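Local coordinates for conserved hypothetical protein MTH1747 (Methanothermobacter thermautotrophicus, PDB 1I36) that is of unknown function but binds NADP in a Rossmann-type domain and resembles 3-hydroxyacid dehydrogenases in structure, at residues A[59-64]-A[83-88]; A[105-110]-A[150-155]; A[125-130]-A[143-148]. The protein carries 1 engineered substitution. All coordinates share one frame; numbering follows the deposited sequence.

Contact 1. Residues A[59-64]-A[83-88]; sequences VVISAV and IYVDIN. With NAP (NADP nicotinamide-adenine-dinucleotide phosphate), chain C.
The Y84 ring meets its neighbour strand obliquely, CD2 lying 4.0 Å from V60 CG1 and the hydroxyl OH 3.3 Å from S62 CB, whereas the N88 amide takes S62 OG in its own plane. Both groups sit in a Rossmann-type beta-alpha-beta unit, in which parallel strands 59-62 and 83-86, linked by helix 69-77, run side by side toward the dinucleotide. A ladder of backbone bonds joins them, from V60 N to I83 O through to I87 N on S62 O. Y84 has CG anti to the backbone N (chi1 -174°), which carries its ring forward along the strand to S62; A72, A73 and A76 of the helix pack against it. V59, I61 and V85 occupy the reverse face, with I61 CG1 alongside V85 CB at 3.9 Å. At the end of strand 83-86, D86 forms an Asx turn, D86 OD1 accepting from N88 N at 2.9 Å, and both D86 oxygens draw weak bonds from N88 ND2. Further bonds join these in fixing the rotation of the N88 amide: N88 ND2 donates to S62 OG at 3.1 Å, while N88 OD1 takes a weak bond from V64 N and accepts from the nicotinamide-ribose hydroxyl O3D of NADP at 2.9 Å.

Contact 2. Residues A[105-110]-A[150-155]; sequences GGFVDA and REPGDA
P152, G153 and A155 face F107 and D109, and the chain between R150 and A155 illustrates how a tight turn can lead into a long helix. At its start the backbone N atoms of R150 and E151 both donate to D154 OD2, the first at 2.7 Å on the anti lone pair and the second from above the carboxylate plane. E151 then opens a type II turn that closes with D154 N on E151 O. P152 follows, its ring crossing that of F107 obliquely, with CB and CG each 3.8 Å from F107 CD1. G153, the N-cap residue, has a positive phi of 107°, at which a CB would be jammed against the carbonyl O of P152, and gives a weak bond from its N to D109 OD2 at 2.8 Å. With CG anti to its backbone N (chi1 174°), D109 reaches out of its strand to this helix start, whose amides may stabilise a negative charge; OD1 is bound by S156 OG. A155 closes the row, its CB 3.3 Å from D109 O. Strand 106-112 lies between strands 83-86 and 124-128, with helix 92-101 touching F107, D109 and P152 through V95 and S99, and D154 packing on L185 of the second subunit.

Contact 3. Residues A[125-130]-A[143-148]; sequences IIASGR and LNIEVR
Strands 125-128 and 144-147 run parallel, their short axes inclined at 37° and 4.6 Å apart, and four backbone bonds step along them from I125 N on N144 O to R148 N on A127 O. Together with helix 132-136 they make a beta-alpha-beta unit at one edge of the sheet within this chain. On the face toward that helix A127 CB meets I145 CG2 at 4.0 Å, and F135 packs on both. The other face carries I126 and E146, with R148, just past the edge strand, folding over beside them. I126 CB lies 3.9 Å from R148 CG, and its CG2 is equally far from E146 OE1. R148 is bent at chi2 (-78°), which folds the guanidinium back toward E146; in a salt bridge, R148 NE (2.9 Å) and NH2 (3.2 Å) grip E146 OE1 side-on. Both nitrogens keep OE1 in the guanidinium plane but approach it from one face of the carboxylate, well above that plane. Past the strands a water accepts from G129 N and lies 3.1 Å from R148 O, while S128 OG turns to E151 O and A155 N. R148 NH1 forms salt bridges to E191 and D188 of the second subunit, whose M192 packs on I126 and R148. Shared between E146 and two acids across the interface, R148 probably has its charge largely compensated where, with I126, it meets the second subunit.

Overall arrangement
From the N terminus, contact 1 closes first, bringing strand 83-86 beside strand 59-62 after the short excursion through helix 69-77. Contact 2 opens on the next strand, 106-112, which adds to the same sheet as Y84 N reaches G106 O. Its long loop does not close until residues 150-155, and contact 3 is nested inside: strand 124-128 pairs antiparallel with 106-112 and then parallel with 144-147. Where contacts 2 and 3 meet, S128 N reaches D109 O. Contacts 1 and 3 touch lightly through I87 and I125. Together the three lead from the nucleotide-binding strands across the sheet to helix 154-182.

Contact 1. Residues A[59-64]-A[83-88]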
loop_
_atom_site.group_PDB
_atom_site.type_symbol
_atom_site.label_atom_id
_atom_site.label_comp_id
_atom_site.label_asym_id
_atom_site.label_seq_id
_atom_site.Cartn_x
_atom_site.Cartn_y
_atom_site.Cartn_z
ATOM N N VAL A 59 10.569 28.297 26.095
ATOM C CA VAL A 59 10.193 27.054 25.415
ATOM C C VAL A 59 10.207 25.943 26.468
ATOM O O VAL A 59 11.223 25.685 27.115
ATOM C CB VAL A 59 11.142 26.659 24.233
ATOM C CG1 VAL A 59 10.618 25.364 23.553
ATOM C CG2 VAL A 59 11.199 27.811 23.167
ATOM N N VAL A 60 9.050 25.313 26.639
ATOM C CA VAL A 60 8.871 24.234 27.592
ATOM C C VAL A 60 8.419 23.010 26.791
ATOM O O VAL A 60 7.408 23.073 26.098
ATOM C CB VAL A 60 7.758 24.579 28.580
ATOM C CG1 VAL A 60 7.552 23.398 29.555
ATOM C CG2 VAL A 60 8.148 25.876 29.379
ATOM N N ILE A 61 9.191 21.933 26.849
ATOM C CA ILE A 61 8.853 20.720 26.106
ATOM C C ILE A 61 8.408 19.623 27.079
ATOM O O ILE A 61 9.119 19.305 28.027
ATOM C CB ILE A 61 10.087 20.197 25.291
ATOM C CG1 ILE A 61 10.505 21.238 24.217
ATOM C CG2 ILE A 61 9.751 18.872 24.624
ATOM C CD1 ILE A 61 11.845 20.919 23.553
ATOM N N SER A 62 7.232 19.061 26.814
ATOM C CA SER A 62 6.647 17.992 27.616
ATOM C C SER A 62 6.942 16.673 26.889
ATOM O O SER A 62 6.403 16.426 25.815
ATOM C CB SER A 62 5.128 18.175 27.699
ATOM O OG SER A 62 4.532 17.063 28.353
ATOM N N ALA A 63 7.795 15.847 27.483
ATOM C CA ALA A 63 8.186 14.568 26.910
ATOM C C ALA A 63 8.084 13.546 28.043
ATOM O O ALA A 63 9.097 13.079 28.588
ATOM C CB ALA A 63 9.620 14.651 26.386
ATOM N N VAL A 64 6.855 13.337 28.496
ATOM C CA VAL A 64 6.588 12.414 29.604
ATOM C C VAL A 64 6.030 11.134 28.993
ATOM O O VAL A 64 6.584 10.657 28.017
ATOM C CB VAL A 64 5.591 13.072 30.605
ATOM C CG1 VAL A 64 6.300 14.209 31.319
ATOM C CG2 VAL A 64 4.369 13.633 29.854
ATOM N N ILE A 83 6.122 29.172 24.942
ATOM C CA ILE A 83 5.563 28.098 24.118
ATOM C C ILE A 83 5.700 26.747 24.828
ATOM O O ILE A 83 6.727 26.428 25.419
ATOM C CB ILE A 83 6.271 28.044 22.755
ATOM C CG1 ILE A 83 5.839 29.251 21.943
ATOM C CG2 ILE A 83 5.889 26.806 21.970
ATOM C CD1 ILE A 83 6.780 29.518 20.854
ATOM N N TYR A 84 4.612 25.998 24.807
ATOM C CA TYR A 84 4.544 24.667 25.410
ATOM C C TYR A 84 4.456 23.672 24.225
ATOM O O TYR A 84 3.536 23.732 23.407
ATOM C CB TYR A 84 3.287 24.569 26.272
ATOM C CG TYR A 84 3.202 23.264 27.047
ATOM C CD1 TYR A 84 2.530 22.155 26.504
ATOM C CD2 TYR A 84 3.725 23.164 28.322
ATOM C CE1 TYR A 84 2.365 20.983 27.235
ATOM C CE2 TYR A 84 3.578 22.007 29.068
ATOM C CZ TYR A 84 2.889 20.916 28.516
ATOM O OH TYR A 84 2.727 19.789 29.257
ATOM N N VAL A 85 5.480 22.842 24.112
ATOM C CA VAL A 85 5.611 21.863 23.042
ATOM C C VAL A 85 5.321 20.465 23.557
ATOM O O VAL A 85 6.059 19.928 24.369
ATOM C CB VAL A 85 7.032 21.924 22.466
ATOM C CG1 VAL A 85 7.152 21.053 21.226
ATOM C CG2 VAL A 85 7.370 23.390 22.110
ATOM N N ASP A 86 4.203 19.908 23.127
ATOM C CA ASP A 86 3.831 18.573 23.563
ATOM C C ASP A 86 4.292 17.566 22.496
ATOM O O ASP A 86 3.827 17.585 21.352
ATOM C CB ASP A 86 2.326 18.481 23.821
ATOM C CG ASP A 86 1.941 17.159 24.506
ATOM O OD1 ASP A 86 2.214 16.079 23.946
ATOM O OD2 ASP A 86 1.383 17.191 25.609
ATOM N N ILE A 87 5.180 16.668 22.909
ATOM C CA ILE A 87 5.726 15.695 21.982
ATOM C C ILE A 87 5.324 14.269 22.370
ATOM O O ILE A 87 5.824 13.302 21.821
ATOM C CB ILE A 87 7.267 15.886 21.861
ATOM C CG1 ILE A 87 7.778 15.364 20.524
ATOM C CG2 ILE A 87 7.998 15.236 23.049
ATOM C CD1 ILE A 87 9.199 15.899 20.182
ATOM N N ASN A 88 4.307 14.158 23.215
ATOM C CA ASN A 88 3.845 12.848 23.659
ATOM C C ASN A 88 2.990 12.100 22.626
ATOM O O ASN A 88 2.291 12.704 21.808
ATOM C CB ASN A 88 3.085 12.963 24.974
ATOM C CG ASN A 88 3.899 13.642 26.058
ATOM O OD1 ASN A 88 4.874 13.091 26.546
ATOM N ND2 ASN A 88 3.510 14.860 26.417
HETATM P PA NAP C . 10.799 7.530 28.923
HETATM O O1A NAP C . 9.498 6.899 29.051
HETATM O O2A NAP C . 11.948 7.368 28.056
HETATM O O5B NAP C . 10.766 9.080 29.545
HETATM C C5B NAP C . 9.573 9.855 30.148
HETATM C C4B NAP C . 10.238 10.317 31.359
HETATM O O4B NAP C . 8.989 11.197 31.895
HETATM C C3B NAP C . 10.221 9.824 32.494
HETATM O O3B NAP C . 11.561 10.069 32.395
HETATM C C2B NAP C . 9.741 10.033 33.876
HETATM O O2B NAP C . 10.285 10.237 34.994
HETATM C C1B NAP C . 8.996 11.114 33.368
HETATM N N9A NAP C . 7.637 11.167 33.942
HETATM C C8A NAP C . 6.581 10.284 34.188
HETATM N N7A NAP C . 5.587 10.876 34.812
HETATM C C5A NAP C . 5.980 12.190 34.986
HETATM C C6A NAP C . 5.354 13.328 35.592
HETATM N N6A NAP C . 4.143 13.257 36.147
HETATM N N1A NAP C . 6.047 14.531 35.594
HETATM C C2A NAP C . 7.290 14.621 35.038
HETATM N N3A NAP C . 7.941 13.593 34.458
HETATM C C4A NAP C . 7.219 12.393 34.459
HETATM O O3 NAP C . 9.961 8.040 27.573
HETATM P PN NAP C . 10.411 8.643 26.049
HETATM O O1N NAP C . 10.815 7.487 25.179
HETATM O O2N NAP C . 11.411 9.664 26.383
HETATM O O5D NAP C . 9.216 9.406 25.343
HETATM C C5D NAP C . 8.628 10.598 25.922
HETATM C C4D NAP C . 7.367 10.930 25.145
HETATM O O4D NAP C . 7.520 11.087 23.702
HETATM C C3D NAP C . 6.234 9.882 25.284
HETATM O O3D NAP C . 4.883 10.431 25.407
HETATM C C2D NAP C . 6.340 9.017 24.074
HETATM O O2D NAP C . 5.141 8.385 23.731
HETATM C C1D NAP C . 6.858 10.019 23.018
HETATM N N1N NAP C . 7.627 9.403 21.923
HETATM C C2N NAP C . 8.799 8.687 22.199
HETATM C C3N NAP C . 9.478 8.139 21.060
HETATM C C7N NAP C . 10.709 7.377 21.199
HETATM O O7N NAP C . 11.290 6.916 20.199
HETATM N N7N NAP C . 11.273 7.145 22.413
HETATM C C4N NAP C . 8.947 8.347 19.767
HETATM C C5N NAP C . 7.810 9.040 19.529
HETATM C C6N NAP C . 7.151 9.572 20.606
HETATM P P2B NAP C . 10.484 8.835 35.867
HETATM O O1X NAP C . 11.571 8.001 35.251
HETATM O O2X NAP C . 10.841 9.407 37.137
HETATM O O3X NAP C . 9.225 8.125 35.779
#

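Contact 2. Residues A[105-110]-A[150-155]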
loop_
_atom_site.group_PDB
_atom_site.type_symbol
_atom_site.label_atom_id
_atom_site.label_comp_id
_atom_site.label_asym_id
_atom_site.label_seq_id
_atom_site.Cartn_x
_atom_site.Cartn_y
_atom_site.Cartn_z
ATOM N N GLY A 105 -0.261 30.514 27.448
ATOM C CA GLY A 105 0.884 30.363 26.578
ATOM C C GLY A 105 0.509 29.871 25.207
ATOM O O GLY A 105 -0.656 29.745 24.901
ATOM N N GLY A 106 1.501 29.693 24.346
ATOM C CA GLY A 106 1.227 29.176 23.024
ATOM C C GLY A 106 1.473 27.672 23.090
ATOM O O GLY A 106 2.360 27.212 23.814
ATOM N N PHE A 107 0.679 26.896 22.364
ATOM C CA PHE A 107 0.843 25.447 22.390
ATOM C C PHE A 107 1.279 24.973 21.013
ATOM O O PHE A 107 0.717 25.386 20.014
ATOM C CB PHE A 107 -0.481 24.775 22.737
ATOM C CG PHE A 107 -0.390 23.270 22.842
ATOM C CD1 PHE A 107 -0.471 22.475 21.709
ATOM C CD2 PHE A 107 -0.290 22.660 24.070
ATOM C CE1 PHE A 107 -0.465 21.069 21.811
ATOM C CE2 PHE A 107 -0.287 21.242 24.185
ATOM C CZ PHE A 107 -0.382 20.468 23.045
ATOM N N VAL A 108 2.224 24.045 20.986
ATOM C CA VAL A 108 2.712 23.451 19.741
ATOM C C VAL A 108 2.596 21.935 19.806
ATOM O O VAL A 108 3.042 21.317 20.774
ATOM C CB VAL A 108 4.212 23.813 19.508
ATOM C CG1 VAL A 108 4.743 23.103 18.220
ATOM C CG2 VAL A 108 4.330 25.356 19.301
ATOM N N ASP A 109 1.949 21.347 18.801
ATOM C CA ASP A 109 1.803 19.873 18.727
ATOM C C ASP A 109 3.049 19.426 17.937
ATOM O O ASP A 109 3.153 19.754 16.765
ATOM C CB ASP A 109 0.528 19.576 17.928
ATOM C CG ASP A 109 0.318 18.106 17.650
ATOM O OD1 ASP A 109 1.055 17.256 18.207
ATOM O OD2 ASP A 109 -0.594 17.803 16.855
ATOM N N ALA A 110 4.032 18.790 18.585
ATOM C CA ALA A 110 5.216 18.313 17.841
ATOM C C ALA A 110 5.036 16.798 17.712
ATOM O O ALA A 110 4.573 16.167 18.644
ATOM C CB ALA A 110 6.499 18.619 18.629
ATOM N N ARG A 150 -1.993 23.508 10.614
ATOM C CA ARG A 150 -2.234 24.876 11.081
ATOM C C ARG A 150 -2.477 24.985 12.589
ATOM O O ARG A 150 -2.145 25.983 13.196
ATOM C CB ARG A 150 -3.480 25.448 10.394
ATOM C CG ARG A 150 -3.411 25.524 8.884
ATOM C CD ARG A 150 -4.706 26.101 8.311
ATOM N NE ARG A 150 -5.884 25.289 8.637
ATOM C CZ ARG A 150 -7.135 25.617 8.310
ATOM N NH1 ARG A 150 -7.382 26.747 7.644
ATOM N NH2 ARG A 150 -8.145 24.822 8.653
ATOM N N GLU A 151 -3.036 23.942 13.195
ATOM C CA GLU A 151 -3.378 24.025 14.611
ATOM C C GLU A 151 -2.992 22.802 15.409
ATOM O O GLU A 151 -2.575 21.808 14.838
ATOM C CB GLU A 151 -4.893 24.305 14.717
ATOM C CG GLU A 151 -5.761 23.403 13.865
ATOM C CD GLU A 151 -7.252 23.770 13.921
ATOM O OE1 GLU A 151 -7.630 24.916 13.591
ATOM O OE2 GLU A 151 -8.054 22.903 14.304
ATOM N N PRO A 152 -3.034 22.892 16.752
ATOM C CA PRO A 152 -2.681 21.741 17.598
ATOM C C PRO A 152 -3.525 20.551 17.178
ATOM O O PRO A 152 -4.711 20.708 16.926
ATOM C CB PRO A 152 -3.071 22.223 18.990
ATOM C CG PRO A 152 -2.670 23.722 18.901
ATOM C CD PRO A 152 -3.333 24.085 17.579
ATOM N N GLY A 153 -2.908 19.376 17.077
ATOM C CA GLY A 153 -3.648 18.209 16.656
ATOM C C GLY A 153 -3.280 17.803 15.220
ATOM O O GLY A 153 -3.293 16.603 14.908
ATOM N N ASP A 154 -2.908 18.768 14.363
ATOM C CA ASP A 154 -2.567 18.444 12.974
ATOM C C ASP A 154 -1.325 17.588 12.837
ATOM O O ASP A 154 -1.369 16.572 12.139
ATOM C CB ASP A 154 -2.448 19.688 12.082
ATOM C CG ASP A 154 -3.767 20.417 11.922
ATOM O OD1 ASP A 154 -4.837 19.829 12.188
ATOM O OD2 ASP A 154 -3.738 21.578 11.489
ATOM N N ALA A 155 -0.251 17.943 13.544
ATOM C CA ALA A 155 0.989 17.153 13.487
ATOM C C ALA A 155 0.777 15.707 13.973
ATOM O O ALA A 155 1.246 14.748 13.340
ATOM C CB ALA A 155 2.072 17.846 14.306
#

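Contact 3. Residues A[125-130]-A[143-148]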
loop_
_atom_site.group_PDB
_atom_site.type_symbol
_atom_site.label_atom_id
_atom_site.label_comp_id
_atom_site.label_asym_id
_atom_site.label_seq_id
_atom_site.Cartn_x
_atom_site.Cartn_y
_atom_site.Cartn_z
ATOM N N ILE A 125 11.028 16.138 13.064
ATOM C CA ILE A 125 9.912 16.391 13.952
ATOM C C ILE A 125 8.971 17.332 13.201
ATOM O O ILE A 125 9.405 18.372 12.707
ATOM C CB ILE A 125 10.408 17.111 15.220
ATOM C CG1 ILE A 125 11.298 16.186 16.034
ATOM C CG2 ILE A 125 9.221 17.635 16.063
ATOM C CD1 ILE A 125 12.013 16.955 17.159
ATOM N N ILE A 126 7.700 16.997 13.092
ATOM C CA ILE A 126 6.796 17.946 12.437
ATOM C C ILE A 126 6.038 18.654 13.578
ATOM O O ILE A 126 5.807 18.058 14.638
ATOM C CB ILE A 126 5.852 17.289 11.397
ATOM C CG1 ILE A 126 4.981 16.223 12.052
ATOM C CG2 ILE A 126 6.704 16.674 10.228
ATOM C CD1 ILE A 126 3.838 15.703 11.109
ATOM N N ALA A 127 5.666 19.912 13.361
ATOM C CA ALA A 127 5.003 20.702 14.407
ATOM C C ALA A 127 3.875 21.539 13.827
ATOM O O ALA A 127 3.987 22.100 12.724
ATOM C CB ALA A 127 6.062 21.616 15.103
ATOM N N SER A 128 2.785 21.632 14.591
ATOM C CA SER A 128 1.623 22.377 14.137
ATOM C C SER A 128 1.129 23.325 15.224
ATOM O O SER A 128 1.342 23.083 16.410
ATOM C CB SER A 128 0.525 21.410 13.682
ATOM O OG SER A 128 -0.099 20.750 14.782
ATOM N N GLY A 129 0.457 24.396 14.798
ATOM C CA GLY A 129 -0.042 25.401 15.732
ATOM C C GLY A 129 0.487 26.753 15.283
ATOM O O GLY A 129 1.485 26.831 14.541
ATOM N N ARG A 130 -0.114 27.828 15.803
ATOM C CA ARG A 130 0.265 29.203 15.447
ATOM C C ARG A 130 1.683 29.535 15.804
ATOM O O ARG A 130 2.325 30.371 15.163
ATOM C CB ARG A 130 -0.637 30.240 16.147
ATOM C CG ARG A 130 -2.072 30.181 15.787
ATOM C CD ARG A 130 -2.835 31.368 16.439
ATOM N NE ARG A 130 -2.341 32.663 15.976
ATOM C CZ ARG A 130 -1.600 33.470 16.717
ATOM N NH1 ARG A 130 -1.278 33.116 17.948
ATOM N NH2 ARG A 130 -1.216 34.645 16.244
ATOM N N LEU A 143 18.309 20.990 15.822
ATOM C CA LEU A 143 17.142 20.142 15.673
ATOM C C LEU A 143 16.701 20.114 14.206
ATOM O O LEU A 143 17.214 20.888 13.382
ATOM C CB LEU A 143 16.009 20.577 16.640
ATOM C CG LEU A 143 16.400 20.507 18.130
ATOM C CD1 LEU A 143 15.150 20.667 19.031
ATOM C CD2 LEU A 143 17.064 19.170 18.426
ATOM N N ASN A 144 15.732 19.257 13.891
ATOM C CA ASN A 144 15.274 19.094 12.513
ATOM C C ASN A 144 13.751 19.180 12.502
ATOM O O ASN A 144 13.075 18.197 12.250
ATOM C CB ASN A 144 15.747 17.697 12.043
ATOM C CG ASN A 144 15.393 17.394 10.601
ATOM O OD1 ASN A 144 15.001 18.275 9.831
ATOM N ND2 ASN A 144 15.584 16.139 10.216
ATOM N N ILE A 145 13.224 20.378 12.744
ATOM C CA ILE A 145 11.775 20.599 12.824
ATOM C C ILE A 145 11.237 21.156 11.501
ATOM O O ILE A 145 11.920 21.894 10.796
ATOM C CB ILE A 145 11.468 21.629 13.961
ATOM C CG1 ILE A 145 11.945 21.082 15.316
ATOM C CG2 ILE A 145 9.933 21.904 14.031
ATOM C CD1 ILE A 145 12.372 22.194 16.356
ATOM N N GLU A 146 10.012 20.780 11.178
ATOM C CA GLU A 146 9.337 21.242 9.983
ATOM C C GLU A 146 7.888 21.524 10.412
ATOM O O GLU A 146 7.291 20.743 11.158
ATOM C CB GLU A 146 9.372 20.149 8.914
ATOM C CG GLU A 146 8.542 20.442 7.716
ATOM C CD GLU A 146 8.637 19.322 6.700
ATOM O OE1 GLU A 146 8.051 18.246 6.952
ATOM O OE2 GLU A 146 9.323 19.520 5.672
ATOM N N VAL A 147 7.344 22.647 9.962
ATOM C CA VAL A 147 5.970 23.033 10.301
ATOM C C VAL A 147 4.981 22.383 9.330
ATOM O O VAL A 147 5.212 22.375 8.140
ATOM C CB VAL A 147 5.770 24.584 10.216
ATOM C CG1 VAL A 147 4.252 24.973 10.466
ATOM C CG2 VAL A 147 6.667 25.274 11.225
ATOM N N ARG A 148 3.899 21.813 9.841
ATOM C CA ARG A 148 2.866 21.209 8.986
ATOM C C ARG A 148 1.517 21.601 9.573
ATOM O O ARG A 148 1.443 21.950 10.750
ATOM C CB ARG A 148 2.976 19.669 9.004
ATOM C CG ARG A 148 4.227 19.112 8.342
ATOM C CD ARG A 148 4.072 19.143 6.841
ATOM N NE ARG A 148 5.268 18.707 6.119
ATOM C CZ ARG A 148 5.277 18.442 4.818
ATOM N NH1 ARG A 148 4.157 18.569 4.112
ATOM N NH2 ARG A 148 6.407 18.093 4.214
HETATM O O HOH W 1 0.844 24.788 11.937
#